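Local coordinates for VP4 CORE protein (Bluetongue virus, PDB 2JHP), which forms part of the virus inner core and works as a multifunctional enzyme that caps viral RNA, probably using S-adenosylmethionine-dependent methyltransferase domains, at residues A[39-44]-A[519-524]; A[398-401]-A[405-408]; A[455-460]-A[566-571]; A[509-514]-A[571-576]; A[528-533]-A[558-563]. All blocks are in the same frame, centred on the assembly; numbering follows the deposited sequence.

Interaction 1: residues A[39-44]-A[519-524]; sequences LENGKY and RFIGLR
The carboxamide of N41 is gripped at both ends, OD1 by NE2 of H5 and ND2 by the backbone O of H65, and I521 lays a methyl against it, CG2 sitting 3.9 Å from N41 ND2. These two bonds fix the rotation of the amide, and an apolar branch can be its neighbour without robbing it of a partner. CG of N41 lies anti to the backbone N (chi1 -159°), which lays the amide alongside I521 CG2. Between the segments the backbones themselves meet: G42 CA approaches G522 N to 3.6 Å, and G522 CA makes a CA-H...O contact of 3.6 Å with G42 O, the angle at hydrogen being 151°. Two glycines suit such an approach, since neither brings a side chain between the segments. Each segment turns here. N41 to Y44 form a type I beta turn beside the N-terminal parallel sheet; F520 to L523 form a type II turn whose third residue, G522, is also the N-cap of helix 523-533. Its phi of 92° fits glycine, because a side chain would press on the preceding carbonyl. W38 reinforces the junction, its NE1 bonding R519 O and its side chain packing against I521 and L523.

Interaction 2: residues A[398-401]-A[405-408]; sequences LLHE and PRAD
R406 reaches across to H400, its NH1 meeting the backbone O of that residue at 3.2 Å in a weak hydrogen bond bent to 131° at the hydrogen. The carbonyl oxygen lies at the edge of the guanidinium and in its plane. NH1 also comes to the edge of the imidazole, near the ring plane, so backbone and side chain of H400 border the same end of the arginine. The flat imidazole of H400 also meets the rings of H133 and Y151, with the planes tilted against each other. Strand 406-408 lies within a seven-stranded mixed sheet of order 3-2-1-4-5-7-6, the topology of class I methyltransferases, and 398-401 belongs to the connection that leads into it. R406 and D408, two positions apart along the strand, point to the same side of it. A bend at chi3 (-70°) turns the guanidinium side-on to D408: NE donates to OD2 at 2.8 Å and NH2 pairs with OD1, one nitrogen to each oxygen. NH2 has a second acceptor in G397 O, while Y411 and S431 hydroxyls bond the carboxylate oxygens, so that a largely buried charge pair is held from several directions. L398, in the same connection, touches the bound S-adenosyl-L-homocysteine, which lies about 8 Å from the side chain of R406.

Interaction 3: residues A[455-460]-A[566-571]; sequences TVMLNG and TDLFWW
Helix 453-460 meets the chain where it enters helix 568-576; M457 and T566 provide the closest pair of CA atoms, 6.5 Å apart. M457 spans this gap. Its CG packs 3.3 Å from T566 O and its sulfur lies close to the T566 amide; beyond that, the bend at chi3 (70°) brings CE back over the segment, to 3.7 Å from L568 CD2. The long unbranched methionine can follow the backbone of T566 and still reach the leucine, whose chain it crosses at about a right angle. The other branch of L568 is taken by the next residue: CD1 rests 3.6 Å from L458 CD2, the two leucines approaching at a slant. L568 is thus wedged with one methyl against each of two successive residues of helix 453-460. Next to this packing, D567 is the N-cap of helix 568-576, its OD2 accepting from W570 N at 3.1 Å, the donor lying well above the carboxylate plane. Aspartate fits because its second oxygen is also put to use: OD1 bonds the I467 amide and S461 OG, and R466 forms a salt bridge to OD2, tying the helix start to strand 466-469 at the edge of the sheet. T566 OG1 bonds L517 O on the far side from M457, while CG2 meets the methionine methyl.

Interaction 4: residues A[509-514]-A[571-576]; sequences DPPVPD and WFKMIL
P511 sets its ring across the aliphatic chain of K573, the two running at about a right angle. Ring atoms CB and CG of P511 both lie 3.9 Å from K573 CG, and the lysine then continues past the ring, its CE still within van der Waals reach of P511 CG. With CG anti to the backbone N (chi1 -157°) and every later torsion extended, the lysine lies as a straight methylene rod; its amino group comes near the carboxylate of D509, although 4.9 Å from K573 NZ to D509 OD2 is no more than a loose attraction of opposite charges. Proline suits the spot as a rigid apolar surface, buried under the lysine's methylenes, while K573 itself stays partly exposed. M574 behaves differently. Its CG sits between the backbone N and the carbonyl carbon, and further bends at chi2 and chi3 fold the chain back so that it runs at about a right angle to the P513 ring, the exact place of its CE being doubtful. Between the two prolines the carbonyl of P511 points at the helix, where M574 CA offers it a CA-H...O contact of 3.5 Å. The chain gets its kinked course from prolines: the peptide before P510 is cis, and P511 and P513 each centre an inverse gamma turn. V512 and D514 turn instead to W479 of helix 470-480, while F572 and I575, elsewhere on helix 568-576, pack against helices 551-561 and 612-625, so the proline-rich segment lines a side of that helix that these neighbours do not take.

Interaction 5: residues A[528-533]-A[558-563]; sequences SVLRVR and TLMSGA
L530 pushes its forked end into the near part of the M560 side chain, the two crossing at about a right angle. CD2 lies 3.6 Å from M560 CB, while M560 CG is met at 3.8 Å by L530 CD1 and at the same distance by CD2, so both leucine methyls press on a single methylene. CG of L530 is anti to the backbone N, though rotated some way from the ideal (chi1 -152°), which sends the fork straight across the gap. M560 starts out the same way and then bends at chi2 and again at chi3, leading its end off the leucine; the side chain also touches Y622 and K625 of helix 612-625. Flexible methionine can thus serve two neighbours, the leucine and another helix. The contact is a small helix-to-helix touch at the surface, between helix 523-533 and the last turn of helix 551-561, about two turns along helix 523-533 from L523, which packs on T558. At that end S561 OG accepts from A563 N at 3.2 Å, nearly straight at 160°, forming an ST turn. G562, between them, has left helical angles with a phi of 69°, which glycine adopts readily, and its carbonyl bonds to R453.

Overall arrangement
Interactions 1, 3, 4 and 5 lie on the same side of the chain's centre, whereas interaction 2 stands apart in the methyltransferase sheet, its centre 21 Å or more from the others. Interaction 3 is the buried one, apolar, with a polar helix cap beside it; interaction 5 is a surface touch of two aliphatic chains, and 1 and 4 are partly buried. Helix 568-576 serves both 3 and 4; helix 523-533 serves both 1 and 5. F520 connects these pairs, packing on T558, T566 and W571, and L559 packs on M457 and L458. Glycines let backbones meet in 1 and prolines shape 4; interaction 2 is polar, one weak hydrogen bond crossing from an arginine salt-bridged within its own strand.

Interaction 1: residues A[39-44]-A[519-524]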
# COMPACT_ATOMS: atom_id res chain seq x y z
N LEU A 39 -31.02 -13.70 0.88
CA LEU A 39 -31.50 -14.29 2.13
C LEU A 39 -30.76 -15.58 2.52
O LEU A 39 -30.63 -15.88 3.71
CB LEU A 39 -33.04 -14.45 2.18
CG LEU A 39 -33.85 -15.28 1.19
CD1 LEU A 39 -33.97 -16.73 1.65
CD2 LEU A 39 -35.23 -14.64 1.03
N GLU A 40 -30.23 -16.29 1.52
CA GLU A 40 -29.43 -17.47 1.79
C GLU A 40 -28.06 -17.15 2.35
O GLU A 40 -27.68 -17.67 3.40
CB GLU A 40 -29.29 -18.37 0.56
CG GLU A 40 -30.37 -19.43 0.47
CD GLU A 40 -30.58 -20.16 1.80
OE1 GLU A 40 -29.56 -20.48 2.47
OE2 GLU A 40 -31.75 -20.40 2.16
N ASN A 41 -27.32 -16.30 1.64
CA ASN A 41 -25.99 -15.85 2.06
C ASN A 41 -26.01 -15.23 3.46
O ASN A 41 -25.07 -15.41 4.23
CB ASN A 41 -25.41 -14.86 1.03
CG ASN A 41 -23.88 -14.74 1.10
OD1 ASN A 41 -23.23 -15.45 1.86
ND2 ASN A 41 -23.32 -13.84 0.31
N GLY A 42 -27.10 -14.53 3.80
CA GLY A 42 -27.23 -13.85 5.09
C GLY A 42 -27.34 -14.76 6.30
O GLY A 42 -27.23 -14.30 7.44
N LYS A 43 -27.58 -16.05 6.05
CA LYS A 43 -27.68 -17.05 7.12
C LYS A 43 -26.30 -17.43 7.67
O LYS A 43 -26.19 -17.94 8.79
CB LYS A 43 -28.37 -18.32 6.62
CG LYS A 43 -29.81 -18.12 6.20
CD LYS A 43 -30.53 -19.45 6.06
CE LYS A 43 -31.82 -19.31 5.25
NZ LYS A 43 -32.70 -18.19 5.68
N TYR A 44 -25.26 -17.16 6.89
CA TYR A 44 -23.92 -17.61 7.25
C TYR A 44 -23.12 -16.55 8.02
O TYR A 44 -23.03 -15.39 7.60
CB TYR A 44 -23.17 -18.08 6.00
CG TYR A 44 -23.92 -19.14 5.24
CD1 TYR A 44 -24.46 -18.88 3.98
CD2 TYR A 44 -24.10 -20.43 5.79
CE1 TYR A 44 -25.15 -19.85 3.28
CE2 TYR A 44 -24.80 -21.41 5.09
CZ TYR A 44 -25.32 -21.11 3.84
OH TYR A 44 -26.01 -22.08 3.14
N ARG A 519 -25.39 -3.72 -0.19
CA ARG A 519 -25.28 -5.18 -0.14
C ARG A 519 -26.07 -5.69 1.07
O ARG A 519 -27.06 -6.39 0.90
CB ARG A 519 -23.81 -5.62 -0.14
CG ARG A 519 -23.13 -5.44 -1.52
CD ARG A 519 -21.64 -5.13 -1.44
NE ARG A 519 -21.41 -3.73 -1.11
CZ ARG A 519 -20.79 -3.30 -0.02
NH1 ARG A 519 -20.28 -4.17 0.86
NH2 ARG A 519 -20.65 -2.00 0.19
N PHE A 520 -25.65 -5.28 2.27
CA PHE A 520 -26.33 -5.55 3.55
C PHE A 520 -26.52 -7.04 3.83
O PHE A 520 -27.58 -7.47 4.32
CB PHE A 520 -27.65 -4.79 3.66
CG PHE A 520 -27.52 -3.31 3.48
CD1 PHE A 520 -28.18 -2.67 2.43
CD2 PHE A 520 -26.73 -2.55 4.34
CE1 PHE A 520 -28.07 -1.31 2.25
CE2 PHE A 520 -26.60 -1.18 4.17
CZ PHE A 520 -27.28 -0.56 3.12
N ILE A 521 -25.49 -7.81 3.50
CA ILE A 521 -25.51 -9.26 3.68
C ILE A 521 -25.57 -9.59 5.17
O ILE A 521 -24.75 -9.11 5.97
CB ILE A 521 -24.29 -9.94 3.00
CG1 ILE A 521 -24.25 -9.66 1.49
CG2 ILE A 521 -24.26 -11.44 3.30
CD1 ILE A 521 -25.47 -10.15 0.70
N GLY A 522 -26.56 -10.39 5.55
CA GLY A 522 -26.71 -10.81 6.92
C GLY A 522 -27.62 -9.93 7.76
O GLY A 522 -27.84 -10.20 8.95
N LEU A 523 -28.17 -8.88 7.14
CA LEU A 523 -29.01 -7.91 7.84
C LEU A 523 -30.13 -8.54 8.68
O LEU A 523 -30.40 -8.09 9.79
CB LEU A 523 -29.58 -6.87 6.86
CG LEU A 523 -30.28 -5.64 7.47
CD1 LEU A 523 -29.29 -4.75 8.21
CD2 LEU A 523 -30.99 -4.87 6.38
N ARG A 524 -30.77 -9.58 8.15
CA ARG A 524 -31.89 -10.23 8.85
C ARG A 524 -31.45 -10.89 10.16
O ARG A 524 -32.08 -10.72 11.20
CB ARG A 524 -32.58 -11.25 7.96
CG ARG A 524 -33.28 -10.62 6.77
CD ARG A 524 -34.63 -11.28 6.56
NE ARG A 524 -35.58 -10.37 5.92
CZ ARG A 524 -36.80 -10.73 5.50
NH1 ARG A 524 -37.21 -11.98 5.65
NH2 ARG A 524 -37.60 -9.83 4.94

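Interaction 2: residues A[398-401]-A[405-408]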
# COMPACT_ATOMS: atom_id res chain seq x y z
N LEU A 398 -0.92 13.02 10.19
CA LEU A 398 -1.98 13.66 10.96
C LEU A 398 -1.66 15.12 11.23
O LEU A 398 -2.56 15.93 11.40
CB LEU A 398 -2.20 12.95 12.29
CG LEU A 398 -2.47 11.44 12.28
CD1 LEU A 398 -2.17 10.85 13.65
CD2 LEU A 398 -3.88 11.13 11.85
N LEU A 399 -0.37 15.46 11.25
CA LEU A 399 0.05 16.82 11.61
C LEU A 399 0.44 17.66 10.41
O LEU A 399 0.70 18.85 10.53
CB LEU A 399 1.21 16.76 12.61
CG LEU A 399 0.98 16.00 13.93
CD1 LEU A 399 2.32 15.62 14.56
CD2 LEU A 399 0.12 16.83 14.88
N HIS A 400 0.49 17.03 9.24
CA HIS A 400 0.90 17.72 8.03
C HIS A 400 -0.29 18.43 7.37
O HIS A 400 -1.30 17.80 7.06
CB HIS A 400 1.55 16.72 7.07
CG HIS A 400 2.03 17.33 5.79
ND1 HIS A 400 1.29 17.31 4.63
CD2 HIS A 400 3.19 17.97 5.49
CE1 HIS A 400 1.96 17.92 3.67
NE2 HIS A 400 3.12 18.33 4.17
N GLU A 401 -0.16 19.74 7.19
CA GLU A 401 -1.14 20.50 6.42
C GLU A 401 -0.64 20.63 4.98
O GLU A 401 0.46 21.11 4.75
CB GLU A 401 -1.42 21.87 7.04
CG GLU A 401 -2.72 22.52 6.55
CD GLU A 401 -3.25 23.60 7.49
OE1 GLU A 401 -3.22 23.41 8.72
OE2 GLU A 401 -3.73 24.64 6.98
N PRO A 405 -3.48 17.81 -3.48
CA PRO A 405 -4.32 16.65 -3.15
C PRO A 405 -3.50 15.46 -2.62
O PRO A 405 -2.44 15.16 -3.16
CB PRO A 405 -5.03 16.31 -4.48
CG PRO A 405 -4.34 17.08 -5.52
CD PRO A 405 -3.65 18.24 -4.88
N ARG A 406 -4.00 14.82 -1.57
CA ARG A 406 -3.27 13.83 -0.79
C ARG A 406 -3.97 12.47 -0.73
O ARG A 406 -5.18 12.39 -0.90
CB ARG A 406 -3.04 14.35 0.62
CG ARG A 406 -4.32 14.67 1.37
CD ARG A 406 -4.07 15.16 2.81
NE ARG A 406 -3.55 14.11 3.69
CZ ARG A 406 -2.92 14.35 4.84
NH1 ARG A 406 -2.70 15.60 5.26
NH2 ARG A 406 -2.51 13.34 5.58
N ALA A 407 -3.20 11.42 -0.48
CA ALA A 407 -3.71 10.07 -0.24
C ALA A 407 -3.21 9.56 1.10
O ALA A 407 -2.10 9.90 1.53
CB ALA A 407 -3.28 9.12 -1.36
N ASP A 408 -4.01 8.73 1.76
CA ASP A 408 -3.72 8.33 3.15
C ASP A 408 -3.99 6.84 3.41
O ASP A 408 -4.87 6.46 4.20
CB ASP A 408 -4.46 9.25 4.11
CG ASP A 408 -3.93 10.68 4.06
OD1 ASP A 408 -2.98 10.97 4.82
OD2 ASP A 408 -4.47 11.50 3.27

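Interaction 3: residues A[455-460]-A[566-571]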
# COMPACT_ATOMS: atom_id res chain seq x y z
N THR A 455 -19.69 4.89 13.87
CA THR A 455 -19.05 6.19 14.04
C THR A 455 -18.43 6.67 12.71
O THR A 455 -18.53 7.85 12.36
CB THR A 455 -18.00 6.15 15.17
OG1 THR A 455 -18.57 5.53 16.32
CG2 THR A 455 -17.56 7.55 15.56
N VAL A 456 -17.80 5.74 11.99
CA VAL A 456 -17.19 6.02 10.70
C VAL A 456 -18.26 6.55 9.76
O VAL A 456 -18.11 7.64 9.21
CB VAL A 456 -16.51 4.76 10.08
CG1 VAL A 456 -15.93 5.08 8.72
CG2 VAL A 456 -15.44 4.21 10.99
N MET A 457 -19.32 5.76 9.58
CA MET A 457 -20.48 6.15 8.78
C MET A 457 -21.01 7.55 9.11
O MET A 457 -21.26 8.36 8.21
CB MET A 457 -21.60 5.15 8.99
CG MET A 457 -21.49 3.91 8.14
SD MET A 457 -22.88 2.80 8.40
CE MET A 457 -24.23 3.70 7.66
N LEU A 458 -21.18 7.82 10.39
CA LEU A 458 -21.78 9.08 10.84
C LEU A 458 -20.85 10.30 10.70
O LEU A 458 -21.32 11.42 10.53
CB LEU A 458 -22.33 8.94 12.27
CG LEU A 458 -23.50 7.95 12.38
CD1 LEU A 458 -23.69 7.38 13.77
CD2 LEU A 458 -24.78 8.59 11.90
N ASN A 459 -19.54 10.07 10.77
CA ASN A 459 -18.56 11.15 10.68
C ASN A 459 -17.98 11.32 9.29
O ASN A 459 -17.68 12.43 8.87
CB ASN A 459 -17.39 10.89 11.63
CG ASN A 459 -17.79 10.96 13.08
OD1 ASN A 459 -18.95 11.22 13.42
ND2 ASN A 459 -16.83 10.72 13.96
N GLY A 460 -17.82 10.20 8.59
CA GLY A 460 -17.09 10.15 7.33
C GLY A 460 -17.81 10.72 6.13
O GLY A 460 -17.16 11.28 5.24
N THR A 566 -21.56 1.83 5.03
CA THR A 566 -22.02 2.37 3.75
C THR A 566 -22.19 3.89 3.83
O THR A 566 -22.07 4.46 4.91
CB THR A 566 -23.32 1.68 3.28
OG1 THR A 566 -23.54 1.96 1.89
CG2 THR A 566 -24.54 2.15 4.11
N ASP A 567 -22.48 4.53 2.69
CA ASP A 567 -22.52 6.00 2.61
C ASP A 567 -23.91 6.56 2.90
O ASP A 567 -24.83 6.44 2.09
CB ASP A 567 -21.97 6.50 1.26
CG ASP A 567 -21.73 8.02 1.24
OD1 ASP A 567 -21.04 8.53 2.14
OD2 ASP A 567 -22.22 8.70 0.32
N LEU A 568 -24.05 7.19 4.07
CA LEU A 568 -25.30 7.82 4.49
C LEU A 568 -25.79 8.88 3.51
O LEU A 568 -26.96 8.88 3.14
CB LEU A 568 -25.17 8.42 5.89
CG LEU A 568 -25.26 7.44 7.07
CD1 LEU A 568 -25.26 8.21 8.38
CD2 LEU A 568 -26.50 6.56 6.97
N PHE A 569 -24.91 9.78 3.10
CA PHE A 569 -25.30 10.89 2.24
C PHE A 569 -25.91 10.40 0.93
O PHE A 569 -26.99 10.80 0.55
CB PHE A 569 -24.12 11.80 1.94
CG PHE A 569 -24.44 13.25 2.02
CD1 PHE A 569 -23.79 14.08 2.93
CD2 PHE A 569 -25.42 13.79 1.22
CE1 PHE A 569 -24.11 15.42 3.02
CE2 PHE A 569 -25.74 15.11 1.30
CZ PHE A 569 -25.08 15.94 2.20
N TRP A 570 -25.19 9.51 0.25
CA TRP A 570 -25.65 8.90 -0.99
C TRP A 570 -26.92 8.06 -0.74
O TRP A 570 -27.87 8.11 -1.53
CB TRP A 570 -24.51 8.07 -1.57
CG TRP A 570 -24.81 7.24 -2.75
CD1 TRP A 570 -25.96 7.24 -3.50
CD2 TRP A 570 -23.93 6.29 -3.36
NE1 TRP A 570 -25.85 6.33 -4.53
CE2 TRP A 570 -24.62 5.74 -4.47
CE3 TRP A 570 -22.62 5.85 -3.09
CZ2 TRP A 570 -24.04 4.77 -5.29
CZ3 TRP A 570 -22.06 4.88 -3.90
CH2 TRP A 570 -22.77 4.36 -4.99
N TRP A 571 -26.92 7.31 0.36
CA TRP A 571 -28.06 6.48 0.74
C TRP A 571 -29.32 7.33 0.99
O TRP A 571 -30.37 7.06 0.41
CB TRP A 571 -27.72 5.61 1.95
CG TRP A 571 -28.59 4.41 2.10
CD1 TRP A 571 -28.48 3.23 1.43
CD2 TRP A 571 -29.71 4.27 2.97
NE1 TRP A 571 -29.46 2.36 1.83
CE2 TRP A 571 -30.23 2.98 2.78
CE3 TRP A 571 -30.34 5.12 3.90
CZ2 TRP A 571 -31.35 2.51 3.47
CZ3 TRP A 571 -31.44 4.66 4.60
CH2 TRP A 571 -31.94 3.37 4.38

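Interaction 4: residues A[509-514]-A[571-576]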
# COMPACT_ATOMS: atom_id res chain seq x y z
N ASP A 509 -25.18 10.45 -9.88
CA ASP A 509 -26.29 11.22 -10.33
C ASP A 509 -26.81 10.70 -11.67
O ASP A 509 -26.16 10.87 -12.71
CB ASP A 509 -25.86 12.69 -10.46
CG ASP A 509 -26.86 13.52 -11.24
OD1 ASP A 509 -26.48 14.07 -12.29
OD2 ASP A 509 -28.03 13.58 -10.81
N PRO A 510 -28.03 10.12 -11.68
CA PRO A 510 -28.95 9.79 -10.59
C PRO A 510 -28.36 8.97 -9.47
O PRO A 510 -27.57 8.07 -9.73
CB PRO A 510 -30.10 9.02 -11.29
CG PRO A 510 -29.62 8.77 -12.68
CD PRO A 510 -28.65 9.86 -13.00
N PRO A 511 -28.73 9.30 -8.22
CA PRO A 511 -28.29 8.58 -7.02
C PRO A 511 -28.83 7.15 -6.98
O PRO A 511 -29.71 6.82 -6.18
CB PRO A 511 -28.86 9.42 -5.87
CG PRO A 511 -29.97 10.20 -6.47
CD PRO A 511 -29.62 10.43 -7.89
N VAL A 512 -28.29 6.30 -7.85
CA VAL A 512 -28.78 4.93 -8.05
C VAL A 512 -28.29 3.98 -6.91
O VAL A 512 -27.20 4.20 -6.36
CB VAL A 512 -28.40 4.43 -9.48
CG1 VAL A 512 -26.93 4.05 -9.57
CG2 VAL A 512 -29.27 3.27 -9.92
N PRO A 513 -29.09 2.95 -6.55
CA PRO A 513 -28.73 2.05 -5.46
C PRO A 513 -27.76 0.94 -5.87
O PRO A 513 -28.06 -0.25 -5.69
CB PRO A 513 -30.08 1.44 -5.07
CG PRO A 513 -30.81 1.36 -6.36
CD PRO A 513 -30.39 2.58 -7.14
N ASP A 514 -26.59 1.33 -6.39
CA ASP A 514 -25.61 0.35 -6.86
C ASP A 514 -24.98 -0.51 -5.75
O ASP A 514 -24.83 -0.06 -4.61
CB ASP A 514 -24.53 1.05 -7.67
CG ASP A 514 -23.59 0.07 -8.34
OD1 ASP A 514 -23.97 -0.52 -9.38
OD2 ASP A 514 -22.48 -0.11 -7.80
N TRP A 571 -26.92 7.31 0.36
CA TRP A 571 -28.06 6.48 0.74
C TRP A 571 -29.32 7.33 0.99
O TRP A 571 -30.37 7.06 0.41
CB TRP A 571 -27.72 5.61 1.95
CG TRP A 571 -28.59 4.41 2.10
CD1 TRP A 571 -28.48 3.23 1.43
CD2 TRP A 571 -29.71 4.27 2.97
NE1 TRP A 571 -29.46 2.36 1.83
CE2 TRP A 571 -30.23 2.98 2.78
CE3 TRP A 571 -30.34 5.12 3.90
CZ2 TRP A 571 -31.35 2.51 3.47
CZ3 TRP A 571 -31.44 4.66 4.60
CH2 TRP A 571 -31.94 3.37 4.38
N PHE A 572 -29.21 8.36 1.82
CA PHE A 572 -30.32 9.30 2.02
C PHE A 572 -30.76 9.91 0.70
O PHE A 572 -31.95 10.19 0.50
CB PHE A 572 -29.96 10.42 3.01
CG PHE A 572 -29.85 9.97 4.45
CD1 PHE A 572 -30.73 9.03 4.98
CD2 PHE A 572 -28.88 10.51 5.29
CE1 PHE A 572 -30.63 8.62 6.31
CE2 PHE A 572 -28.78 10.11 6.62
CZ PHE A 572 -29.66 9.16 7.13
N LYS A 573 -29.81 10.12 -0.21
CA LYS A 573 -30.16 10.70 -1.51
C LYS A 573 -30.91 9.69 -2.37
O LYS A 573 -31.80 10.06 -3.12
CB LYS A 573 -28.93 11.26 -2.23
CG LYS A 573 -29.28 12.33 -3.25
CD LYS A 573 -28.07 12.92 -3.97
CE LYS A 573 -28.50 13.78 -5.16
NZ LYS A 573 -27.34 14.15 -6.03
N MET A 574 -30.56 8.41 -2.23
CA MET A 574 -31.19 7.36 -3.04
C MET A 574 -32.60 7.05 -2.55
O MET A 574 -33.47 6.69 -3.35
CB MET A 574 -30.29 6.10 -3.14
CG MET A 574 -30.46 5.05 -2.06
SD MET A 574 -31.89 3.99 -2.30
CE MET A 574 -31.88 3.82 -4.06
N ILE A 575 -32.82 7.22 -1.25
CA ILE A 575 -34.08 6.90 -0.59
C ILE A 575 -35.19 7.90 -0.93
O ILE A 575 -36.28 7.51 -1.35
CB ILE A 575 -33.91 6.80 0.97
CG1 ILE A 575 -32.98 5.64 1.36
CG2 ILE A 575 -35.26 6.68 1.68
CD1 ILE A 575 -33.46 4.25 0.97
N LEU A 576 -34.88 9.19 -0.77
CA LEU A 576 -35.87 10.26 -0.93
C LEU A 576 -36.01 10.73 -2.37
O LEU A 576 -37.13 10.82 -2.89
CB LEU A 576 -35.52 11.45 -0.03
CG LEU A 576 -35.03 11.12 1.38
CD1 LEU A 576 -34.50 12.37 2.06
CD2 LEU A 576 -36.12 10.46 2.22

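Interaction 5: residues A[528-533]-A[558-563]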
# COMPACT_ATOMS: atom_id res chain seq x y z
N SER A 528 -32.16 -9.90 14.44
CA SER A 528 -32.54 -10.85 15.47
C SER A 528 -31.51 -10.86 16.61
O SER A 528 -31.88 -10.81 17.79
CB SER A 528 -32.75 -12.24 14.85
OG SER A 528 -34.01 -12.31 14.21
N VAL A 529 -30.24 -10.85 16.25
CA VAL A 529 -29.13 -10.75 17.20
C VAL A 529 -29.19 -9.46 18.02
O VAL A 529 -28.78 -9.43 19.17
CB VAL A 529 -27.77 -10.90 16.47
CG1 VAL A 529 -26.58 -10.43 17.35
CG2 VAL A 529 -27.58 -12.34 16.00
N LEU A 530 -29.71 -8.40 17.42
CA LEU A 530 -29.88 -7.14 18.13
C LEU A 530 -31.02 -7.24 19.13
O LEU A 530 -30.92 -6.75 20.24
CB LEU A 530 -30.18 -6.02 17.14
CG LEU A 530 -29.78 -4.59 17.48
CD1 LEU A 530 -28.38 -4.51 18.09
CD2 LEU A 530 -29.88 -3.75 16.21
N ARG A 531 -32.08 -7.91 18.73
CA ARG A 531 -33.32 -7.95 19.48
C ARG A 531 -33.25 -8.89 20.69
O ARG A 531 -33.80 -8.58 21.76
CB ARG A 531 -34.43 -8.37 18.53
CG ARG A 531 -35.84 -8.24 19.05
CD ARG A 531 -36.79 -8.00 17.88
NE ARG A 531 -36.20 -8.48 16.64
CZ ARG A 531 -36.30 -7.87 15.46
NH1 ARG A 531 -35.71 -8.39 14.39
NH2 ARG A 531 -36.98 -6.72 15.36
N VAL A 532 -32.56 -10.01 20.54
CA VAL A 532 -32.41 -10.97 21.66
C VAL A 532 -31.27 -10.57 22.61
O VAL A 532 -31.18 -11.11 23.72
CB VAL A 532 -32.24 -12.44 21.20
CG1 VAL A 532 -33.44 -12.90 20.39
CG2 VAL A 532 -30.95 -12.64 20.42
N ARG A 533 -30.43 -9.62 22.19
CA ARG A 533 -29.34 -9.10 23.04
C ARG A 533 -29.53 -7.68 23.60
O ARG A 533 -29.31 -7.46 24.79
CB ARG A 533 -27.99 -9.20 22.33
CG ARG A 533 -27.34 -10.54 22.56
CD ARG A 533 -26.06 -10.67 21.79
NE ARG A 533 -25.38 -11.90 22.20
CZ ARG A 533 -24.53 -12.58 21.44
NH1 ARG A 533 -24.25 -12.17 20.21
NH2 ARG A 533 -23.98 -13.69 21.91
N THR A 558 -28.69 -1.43 10.68
CA THR A 558 -27.40 -1.22 10.02
C THR A 558 -26.43 -0.47 10.91
O THR A 558 -25.29 -0.91 11.08
CB THR A 558 -27.53 -0.48 8.66
OG1 THR A 558 -28.40 0.65 8.81
CG2 THR A 558 -28.09 -1.39 7.57
N LEU A 559 -26.88 0.64 11.49
CA LEU A 559 -26.07 1.41 12.44
C LEU A 559 -25.75 0.67 13.76
O LEU A 559 -24.58 0.55 14.17
CB LEU A 559 -26.75 2.73 12.76
CG LEU A 559 -26.63 3.84 11.72
CD1 LEU A 559 -27.54 5.00 12.12
CD2 LEU A 559 -25.18 4.30 11.59
N MET A 560 -26.80 0.18 14.41
CA MET A 560 -26.70 -0.40 15.74
C MET A 560 -25.93 -1.72 15.73
O MET A 560 -25.34 -2.08 16.73
CB MET A 560 -28.10 -0.57 16.32
CG MET A 560 -28.16 -0.75 17.83
SD MET A 560 -27.76 0.73 18.76
CE MET A 560 -29.18 1.76 18.41
N SER A 561 -25.93 -2.41 14.60
CA SER A 561 -25.23 -3.70 14.50
C SER A 561 -23.71 -3.57 14.55
O SER A 561 -23.03 -4.48 15.03
CB SER A 561 -25.63 -4.43 13.22
OG SER A 561 -25.19 -3.73 12.07
N GLY A 562 -23.18 -2.45 14.06
CA GLY A 562 -21.74 -2.23 13.96
C GLY A 562 -21.11 -3.13 12.91
O GLY A 562 -19.88 -3.26 12.83
N ALA A 563 -21.95 -3.74 12.08
CA ALA A 563 -21.53 -4.72 11.11
C ALA A 563 -21.31 -4.16 9.70
O ALA A 563 -20.68 -4.81 8.87
CB ALA A 563 -22.53 -5.87 11.08